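Local coordinates for CrmK (Actinoalloteichus sp. WH1-2216-6, PDB 5I1V), which is a flavoenzyme with covalently bound FAD, an oxidase involved in the shunt product recycling mechanism of caerulomycin biosynthesis, at residues 27-31 and 32-36; 283-286 and 287-290; 316-319 and 320-323. One frame throughout, in Å; residues are numbered along the deposited sequence.

Contact 1: 27-31 and 32-36; sequences FVAQP and EYFRL
Pro31 lies against the ring of Phe34 where the loop 27-31 turns into strand 33-36, a member of the small mixed sheet in the FAD-binding part of this PCMH-type flavoprotein. The main interaction is a CH-pi contact: Pro31 CG stands 3.7 Å from the centroid of the Phe34 ring and only 13° off the ring normal, so the proline meets the aromatic face near its middle. Pro31 CD adds a second touch nearer the rim, 3.7 Å from Phe34 CZ. The ring reaches back over the loop because Phe34 CG is anti to its own carbonyl carbon (chi1 -62°), which turns the aromatic group toward residues that precede it in the chain.

Apolar packing continues with Ala29, whose CB sits obliquely to the ring at 4.4 Å from Phe34 CZ. Around this cluster, Tyr16 meets the Phe34 ring edge-to-face, and Ile78 of strand 77-80 touches both Ala29 and Phe34. A leucine in place of Phe34 would probably cost Pro31 CG its flat aromatic partner and take from Tyr16 the ring it meets edge-to-face.

Two polar groups, the Glu32 carboxylate and Pro31 O, find partners beyond the two segments. The carboxylate pairs with Lys55 in a salt bridge through OE2, its chain running out extended beyond CG. Pro31 O accepts a hydrogen bond from the hydroxyl of Tyr16, so one tyrosine serves both the phenylalanine ring and, through its OH, the proline carbonyl oxygen.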
loop_
_atom_site.group_PDB
_atom_site.type_symbol
_atom_site.label_atom_id
_atom_site.label_comp_id
_atom_site.label_asym_id
_atom_site.label_seq_id
_atom_site.Cartn_x
_atom_site.Cartn_y
_atom_site.Cartn_z
ATOM N N PHE A 27 -5.333 20.188 -4.713
ATOM C CA PHE A 27 -4.170 21.042 -4.946
ATOM C C PHE A 27 -3.264 20.451 -5.988
ATOM O O PHE A 27 -2.509 19.535 -5.703
ATOM C CB PHE A 27 -3.418 21.246 -3.649
ATOM C CG PHE A 27 -4.300 21.623 -2.525
ATOM C CD1 PHE A 27 -5.136 22.704 -2.633
ATOM C CD2 PHE A 27 -4.303 20.880 -1.371
ATOM C CE1 PHE A 27 -5.997 23.055 -1.578
ATOM C CE2 PHE A 27 -5.143 21.230 -0.318
ATOM C CZ PHE A 27 -5.970 22.311 -0.421
ATOM N N VAL A 28 -3.331 20.990 -7.189
ATOM C CA VAL A 28 -2.516 20.506 -8.276
ATOM C C VAL A 28 -1.403 21.529 -8.466
ATOM O O VAL A 28 -1.651 22.683 -8.708
ATOM C CB VAL A 28 -3.389 20.276 -9.538
ATOM C CG1 VAL A 28 -2.538 20.015 -10.775
ATOM C CG2 VAL A 28 -4.364 19.109 -9.276
ATOM N N ALA A 29 -0.154 21.107 -8.351
ATOM C CA ALA A 29 0.958 22.051 -8.500
ATOM C C ALA A 29 1.219 22.458 -9.946
ATOM O O ALA A 29 1.007 21.676 -10.878
ATOM C CB ALA A 29 2.208 21.423 -7.923
ATOM N N GLN A 30 1.794 23.634 -10.149
ATOM C CA GLN A 30 2.246 24.014 -11.474
ATOM C C GLN A 30 3.586 24.746 -11.474
ATOM O O GLN A 30 3.679 25.902 -11.892
ATOM C CB GLN A 30 1.162 24.785 -12.261
ATOM C CG GLN A 30 0.420 25.777 -11.455
ATOM C CD GLN A 30 -0.763 26.350 -12.234
ATOM O OE1 GLN A 30 -0.739 26.419 -13.488
ATOM N NE2 GLN A 30 -1.807 26.752 -11.505
ATOM N N PRO A 31 4.639 24.074 -11.015
ATOM C CA PRO A 31 5.939 24.750 -11.057
ATOM C C PRO A 31 6.531 24.862 -12.470
ATOM O O PRO A 31 6.123 24.174 -13.417
ATOM C CB PRO A 31 6.796 23.827 -10.174
ATOM C CG PRO A 31 6.268 22.497 -10.539
ATOM C CD PRO A 31 4.782 22.714 -10.497
ATOM N N GLU A 32 7.528 25.723 -12.599
ATOM C CA GLU A 32 8.424 25.735 -13.727
ATOM C C GLU A 32 8.987 24.347 -14.002
ATOM O O GLU A 32 9.089 23.900 -15.151
ATOM C CB GLU A 32 9.606 26.647 -13.392
ATOM C CG GLU A 32 10.134 27.436 -14.550
ATOM C CD GLU A 32 11.429 28.157 -14.189
ATOM O OE1 GLU A 32 12.394 27.971 -14.957
ATOM O OE2 GLU A 32 11.477 28.858 -13.140
ATOM N N TYR A 33 9.418 23.683 -12.924
ATOM C CA TYR A 33 9.882 22.347 -13.024
ATOM C C TYR A 33 9.819 21.664 -11.676
ATOM O O TYR A 33 9.802 22.316 -10.623
ATOM C CB TYR A 33 11.316 22.299 -13.623
ATOM C CG TYR A 33 12.368 23.069 -12.903
ATOM C CD1 TYR A 33 13.113 22.501 -11.901
ATOM C CD2 TYR A 33 12.612 24.377 -13.228
ATOM C CE1 TYR A 33 14.115 23.210 -11.260
ATOM C CE2 TYR A 33 13.558 25.112 -12.572
ATOM C CZ TYR A 33 14.322 24.521 -11.589
ATOM O OH TYR A 33 15.270 25.274 -10.927
ATOM N N PHE A 34 9.770 20.347 -11.704
ATOM C CA PHE A 34 10.092 19.508 -10.546
ATOM C C PHE A 34 11.567 19.098 -10.656
ATOM O O PHE A 34 12.113 18.803 -11.771
ATOM C CB PHE A 34 9.227 18.248 -10.529
ATOM C CG PHE A 34 7.762 18.531 -10.413
ATOM C CD1 PHE A 34 6.997 18.721 -11.543
ATOM C CD2 PHE A 34 7.154 18.583 -9.174
ATOM C CE1 PHE A 34 5.630 18.935 -11.441
ATOM C CE2 PHE A 34 5.800 18.804 -9.074
ATOM C CZ PHE A 34 5.055 19.006 -10.207
ATOM N N ARG A 35 12.238 19.016 -9.512
ATOM C CA ARG A 35 13.602 18.519 -9.510
ATOM C C ARG A 35 13.592 17.276 -8.598
ATOM O O ARG A 35 13.066 17.361 -7.507
ATOM C CB ARG A 35 14.533 19.626 -8.981
ATOM C CG ARG A 35 15.997 19.200 -8.804
ATOM C CD ARG A 35 16.705 18.888 -10.077
ATOM N NE ARG A 35 16.711 20.023 -11.008
ATOM C CZ ARG A 35 17.486 21.091 -10.885
ATOM N NH1 ARG A 35 18.351 21.207 -9.880
ATOM N NH2 ARG A 35 17.413 22.041 -11.781
ATOM N N LEU A 36 14.097 16.129 -9.065
ATOM C CA LEU A 36 14.221 14.921 -8.237
ATOM C C LEU A 36 15.711 14.607 -8.000
ATOM O O LEU A 36 16.345 14.041 -8.884
ATOM C CB LEU A 36 13.584 13.737 -8.947
ATOM C CG LEU A 36 12.073 13.728 -9.284
ATOM C CD1 LEU A 36 11.346 12.586 -8.580
ATOM C CD2 LEU A 36 11.343 14.999 -9.017
#

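Contact 2: 283-286 and 287-290; sequences QIPV and DVPD
Val288 folds back onto Ile284 and Pro285 across a type I beta turn, Pro285 to Val288, that ends strand 277-285 of the large antiparallel sheet and leads toward helix 291-303. The turn is closed by a weak hydrogen bond: Val288 N donates to Pro285 O over 3.3 Å, a long separation although the angle at the hydrogen, 167°, is nearly straight.

Traced outward, the Val288 side chain begins with CB, which lies 3.6 Å from Pro285 O, the same carbonyl oxygen that takes the turn bond. From there its two methyls divide the work. CG1, placed anti to the backbone N (chi1 164°), extends to the end of the isoleucine, 4.1 Å from Ile284 CD1, and the two side chains cross at about a right angle. CG2 sits instead over the proline ring, with its nearest ring atom, Pro285 CD, at 3.9 Å and Pro285 CB and CG slightly farther off. Ile284 also touches Arg294 and Met295, and Val288 touches Arg294, so the methyl contact continues onto the side chains of helix 291-303.

Asp287 approaches the same proline through its carboxylate. With CG held between the backbone N and the carbonyl carbon (chi1 67°), the side chain bends back over the turn and sets Asp287 OD1 3.2 Å from Pro285 CB.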
loop_
_atom_site.group_PDB
_atom_site.type_symbol
_atom_site.label_atom_id
_atom_site.label_comp_id
_atom_site.label_asym_id
_atom_site.label_seq_id
_atom_site.Cartn_x
_atom_site.Cartn_y
_atom_site.Cartn_z
ATOM N N GLN A 283 -6.749 -2.280 20.515
ATOM C CA GLN A 283 -5.691 -3.247 20.584
ATOM C C GLN A 283 -5.002 -3.130 21.904
ATOM O O GLN A 283 -4.945 -2.071 22.469
ATOM C CB GLN A 283 -4.670 -3.066 19.419
ATOM C CG GLN A 283 -3.933 -1.742 19.444
ATOM C CD GLN A 283 -3.021 -1.440 18.263
ATOM O OE1 GLN A 283 -3.420 -1.457 17.133
ATOM N NE2 GLN A 283 -1.786 -1.110 18.552
ATOM N N ILE A 284 -4.474 -4.243 22.391
ATOM C CA ILE A 284 -3.744 -4.306 23.645
ATOM C C ILE A 284 -2.736 -5.426 23.520
ATOM O O ILE A 284 -3.048 -6.482 23.002
ATOM C CB ILE A 284 -4.675 -4.545 24.856
ATOM C CG1 ILE A 284 -3.939 -4.333 26.183
ATOM C CG2 ILE A 284 -5.369 -5.887 24.750
ATOM C CD1 ILE A 284 -4.819 -4.420 27.441
ATOM N N PRO A 285 -1.501 -5.182 23.944
ATOM C CA PRO A 285 -0.566 -6.294 23.828
ATOM C C PRO A 285 -0.973 -7.544 24.627
ATOM O O PRO A 285 -1.543 -7.445 25.713
ATOM C CB PRO A 285 0.736 -5.720 24.385
ATOM C CG PRO A 285 0.581 -4.226 24.306
ATOM C CD PRO A 285 -0.890 -3.991 24.537
ATOM N N VAL A 286 -0.654 -8.709 24.082
ATOM C CA VAL A 286 -1.050 -9.977 24.686
ATOM C C VAL A 286 -0.321 -10.160 26.028
ATOM O O VAL A 286 -0.846 -10.807 26.933
ATOM C CB VAL A 286 -0.752 -11.150 23.713
ATOM C CG1 VAL A 286 -0.808 -12.504 24.408
ATOM C CG2 VAL A 286 -1.735 -11.123 22.554
ATOM N N ASP A 287 0.866 -9.567 26.155
ATOM C CA ASP A 287 1.695 -9.725 27.347
ATOM C C ASP A 287 1.380 -8.759 28.512
ATOM O O ASP A 287 2.072 -8.766 29.518
ATOM C CB ASP A 287 3.189 -9.663 26.984
ATOM C CG ASP A 287 3.650 -8.280 26.472
ATOM O OD1 ASP A 287 2.838 -7.471 25.974
ATOM O OD2 ASP A 287 4.873 -7.999 26.544
ATOM N N VAL A 288 0.358 -7.927 28.371
ATOM C CA VAL A 288 -0.091 -7.079 29.480
ATOM C C VAL A 288 -0.786 -7.997 30.485
ATOM O O VAL A 288 -1.495 -8.896 30.084
ATOM C CB VAL A 288 -1.060 -5.956 28.996
ATOM C CG1 VAL A 288 -1.840 -5.327 30.153
ATOM C CG2 VAL A 288 -0.269 -4.889 28.291
ATOM N N PRO A 289 -0.563 -7.790 31.783
ATOM C CA PRO A 289 -1.352 -8.551 32.759
ATOM C C PRO A 289 -2.876 -8.513 32.531
ATOM O O PRO A 289 -3.472 -7.433 32.518
ATOM C CB PRO A 289 -0.978 -7.874 34.082
ATOM C CG PRO A 289 0.428 -7.369 33.870
ATOM C CD PRO A 289 0.644 -7.195 32.389
ATOM N N ASP A 290 -3.479 -9.693 32.357
ATOM C CA ASP A 290 -4.927 -9.869 32.164
ATOM C C ASP A 290 -5.465 -9.165 30.904
ATOM O O ASP A 290 -6.598 -8.657 30.888
ATOM C CB ASP A 290 -5.701 -9.384 33.394
ATOM C CG ASP A 290 -5.197 -10.030 34.678
ATOM O OD1 ASP A 290 -5.290 -11.280 34.802
ATOM O OD2 ASP A 290 -4.686 -9.282 35.540
#

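Contact 3: 316-319 and 320-323; sequences RLPW and LATS
Pro318 and Trp319 give their carbonyl oxygens to the first turn of helix 319-326, just where strand 311-318 ends. Thr322 N donates to Pro318 O at 2.8 Å, and one residue on, Ser323 N donates to Trp319 O at 2.9 Å. Both bonds bend moderately at the hydrogen, 157° in each. These are successive i to i+4 helical bonds, the first accepted by the N-cap residue itself, and they satisfy the amides of Thr322 and Ser323 inside a buried junction.

The threonine hydroxyl has a weak hydrogen bond with Gln283 OE1 on strand 277-285. Its methyl turns the other way, toward the strand end, where Thr322 CG2 comes 3.5 Å from Leu317 CB; the torsion is strained (chi1 112°), bringing CG2 almost into eclipse with the backbone N, and so close an approach is doubtful. Ala321 CB fills the neighbouring position, 4.0 Å from Pro318 CD.

The indole of Trp319 swings along the helix because its CG is anti to the backbone N (chi1 170°). Leu320 crosses it obliquely, CB being 3.8 Å from Trp319 CE3, and Ser323 CB stands above one face, displaced toward the rim, 4.1 Å from Trp319 CE2. Leu317 and Ala321 pack on Tyr25 of the second subunit, and Leu320 on its Leu18, so the junction also belongs to the dimer interface. The side chain of Ser323 lies about 6 Å from that of the FAD-binding residue Phe123. The arrangement is that of a strand-to-helix junction with a proline at the N-cap position, here at the strand that is outermost, within this chain, in the large antiparallel sheet.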
loop_
_atom_site.group_PDB
_atom_site.type_symbol
_atom_site.label_atom_id
_atom_site.label_comp_id
_atom_site.label_asym_id
_atom_site.label_seq_id
_atom_site.Cartn_x
_atom_site.Cartn_y
_atom_site.Cartn_z
ATOM N N ARG A 316 -6.228 -12.246 17.605
ATOM C CA ARG A 316 -4.873 -11.969 18.041
ATOM C C ARG A 316 -3.993 -11.894 16.793
ATOM O O ARG A 316 -4.115 -12.710 15.884
ATOM C CB ARG A 316 -4.478 -13.108 18.967
ATOM C CG ARG A 316 -3.183 -13.022 19.722
ATOM C CD ARG A 316 -3.013 -14.347 20.469
ATOM N NE ARG A 316 -1.826 -14.432 21.316
ATOM C CZ ARG A 316 -0.570 -14.481 20.870
ATOM N NH1 ARG A 316 -0.299 -14.422 19.567
ATOM N NH2 ARG A 316 0.438 -14.583 21.737
ATOM N N LEU A 317 -3.102 -10.909 16.716
ATOM C CA LEU A 317 -2.255 -10.790 15.538
ATOM C C LEU A 317 -0.850 -10.376 15.920
ATOM O O LEU A 317 -0.654 -9.725 16.954
ATOM C CB LEU A 317 -2.833 -9.765 14.572
ATOM C CG LEU A 317 -4.000 -10.181 13.674
ATOM C CD1 LEU A 317 -4.426 -8.993 12.855
ATOM C CD2 LEU A 317 -3.602 -11.337 12.761
ATOM N N PRO A 318 0.135 -10.713 15.078
ATOM C CA PRO A 318 1.459 -10.151 15.389
ATOM C C PRO A 318 1.457 -8.619 15.269
ATOM O O PRO A 318 0.632 -8.058 14.551
ATOM C CB PRO A 318 2.368 -10.810 14.356
ATOM C CG PRO A 318 1.708 -12.120 14.042
ATOM C CD PRO A 318 0.220 -11.765 14.047
ATOM N N TRP A 319 2.353 -7.947 15.977
ATOM C CA TRP A 319 2.406 -6.476 15.940
ATOM C C TRP A 319 2.372 -5.848 14.528
ATOM O O TRP A 319 1.512 -5.009 14.225
ATOM C CB TRP A 319 3.624 -5.897 16.716
ATOM C CG TRP A 319 3.704 -4.421 16.396
ATOM C CD1 TRP A 319 2.850 -3.469 16.820
ATOM C CD2 TRP A 319 4.597 -3.781 15.470
ATOM N NE1 TRP A 319 3.154 -2.277 16.238
ATOM C CE2 TRP A 319 4.235 -2.434 15.418
ATOM C CE3 TRP A 319 5.696 -4.212 14.725
ATOM C CZ2 TRP A 319 4.899 -1.509 14.618
ATOM C CZ3 TRP A 319 6.369 -3.291 13.930
ATOM C CH2 TRP A 319 5.960 -1.966 13.868
ATOM N N LEU A 320 3.318 -6.213 13.670
ATOM C CA LEU A 320 3.370 -5.607 12.343
ATOM C C LEU A 320 2.072 -5.857 11.573
ATOM O O LEU A 320 1.590 -4.999 10.882
ATOM C CB LEU A 320 4.593 -6.075 11.577
ATOM C CG LEU A 320 4.826 -5.428 10.202
ATOM C CD1 LEU A 320 4.971 -3.915 10.294
ATOM C CD2 LEU A 320 6.053 -6.059 9.588
ATOM N N ALA A 321 1.516 -7.042 11.709
ATOM C CA ALA A 321 0.220 -7.342 11.128
ATOM C C ALA A 321 -0.885 -6.458 11.695
ATOM O O ALA A 321 -1.702 -5.897 10.933
ATOM C CB ALA A 321 -0.113 -8.815 11.316
ATOM N N THR A 322 -0.905 -6.245 13.006
ATOM C CA THR A 322 -1.994 -5.338 13.526
ATOM C C THR A 322 -1.778 -3.893 13.045
ATOM O O THR A 322 -2.724 -3.151 12.761
ATOM C CB THR A 322 -2.360 -5.469 15.054
ATOM O OG1 THR A 322 -1.988 -4.312 15.807
ATOM C CG2 THR A 322 -1.789 -6.679 15.725
ATOM N N SER A 323 -0.522 -3.506 12.892
ATOM C CA SER A 323 -0.216 -2.177 12.395
ATOM C C SER A 323 -0.675 -2.029 10.934
ATOM O O SER A 323 -1.171 -0.990 10.529
ATOM C CB SER A 323 1.310 -1.965 12.527
ATOM O OG SER A 323 1.777 -0.964 11.655
#

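From the N terminus, contact 1 (27-31 with 32-36) comes first, closing the bend by which the loop after helix 15-19 enters the mixed sheet of the FAD-binding part. Contacts 2 and 3 follow in series, so none nests within or crosses another. Contact 2 turns the chain out of strand 277-285, and contact 3 leads strand 311-318 into helix 319-326; strand 222-231 lies between those two strands in the large sheet. Their centres are about 13 Å apart, and Val286 CG2 touches Arg316 NE at 3.5 Å. Contact 1 stands apart: its centre is about 47 Å from that of contact 2, across the chain's centre, and about 38 Å from that of contact 3.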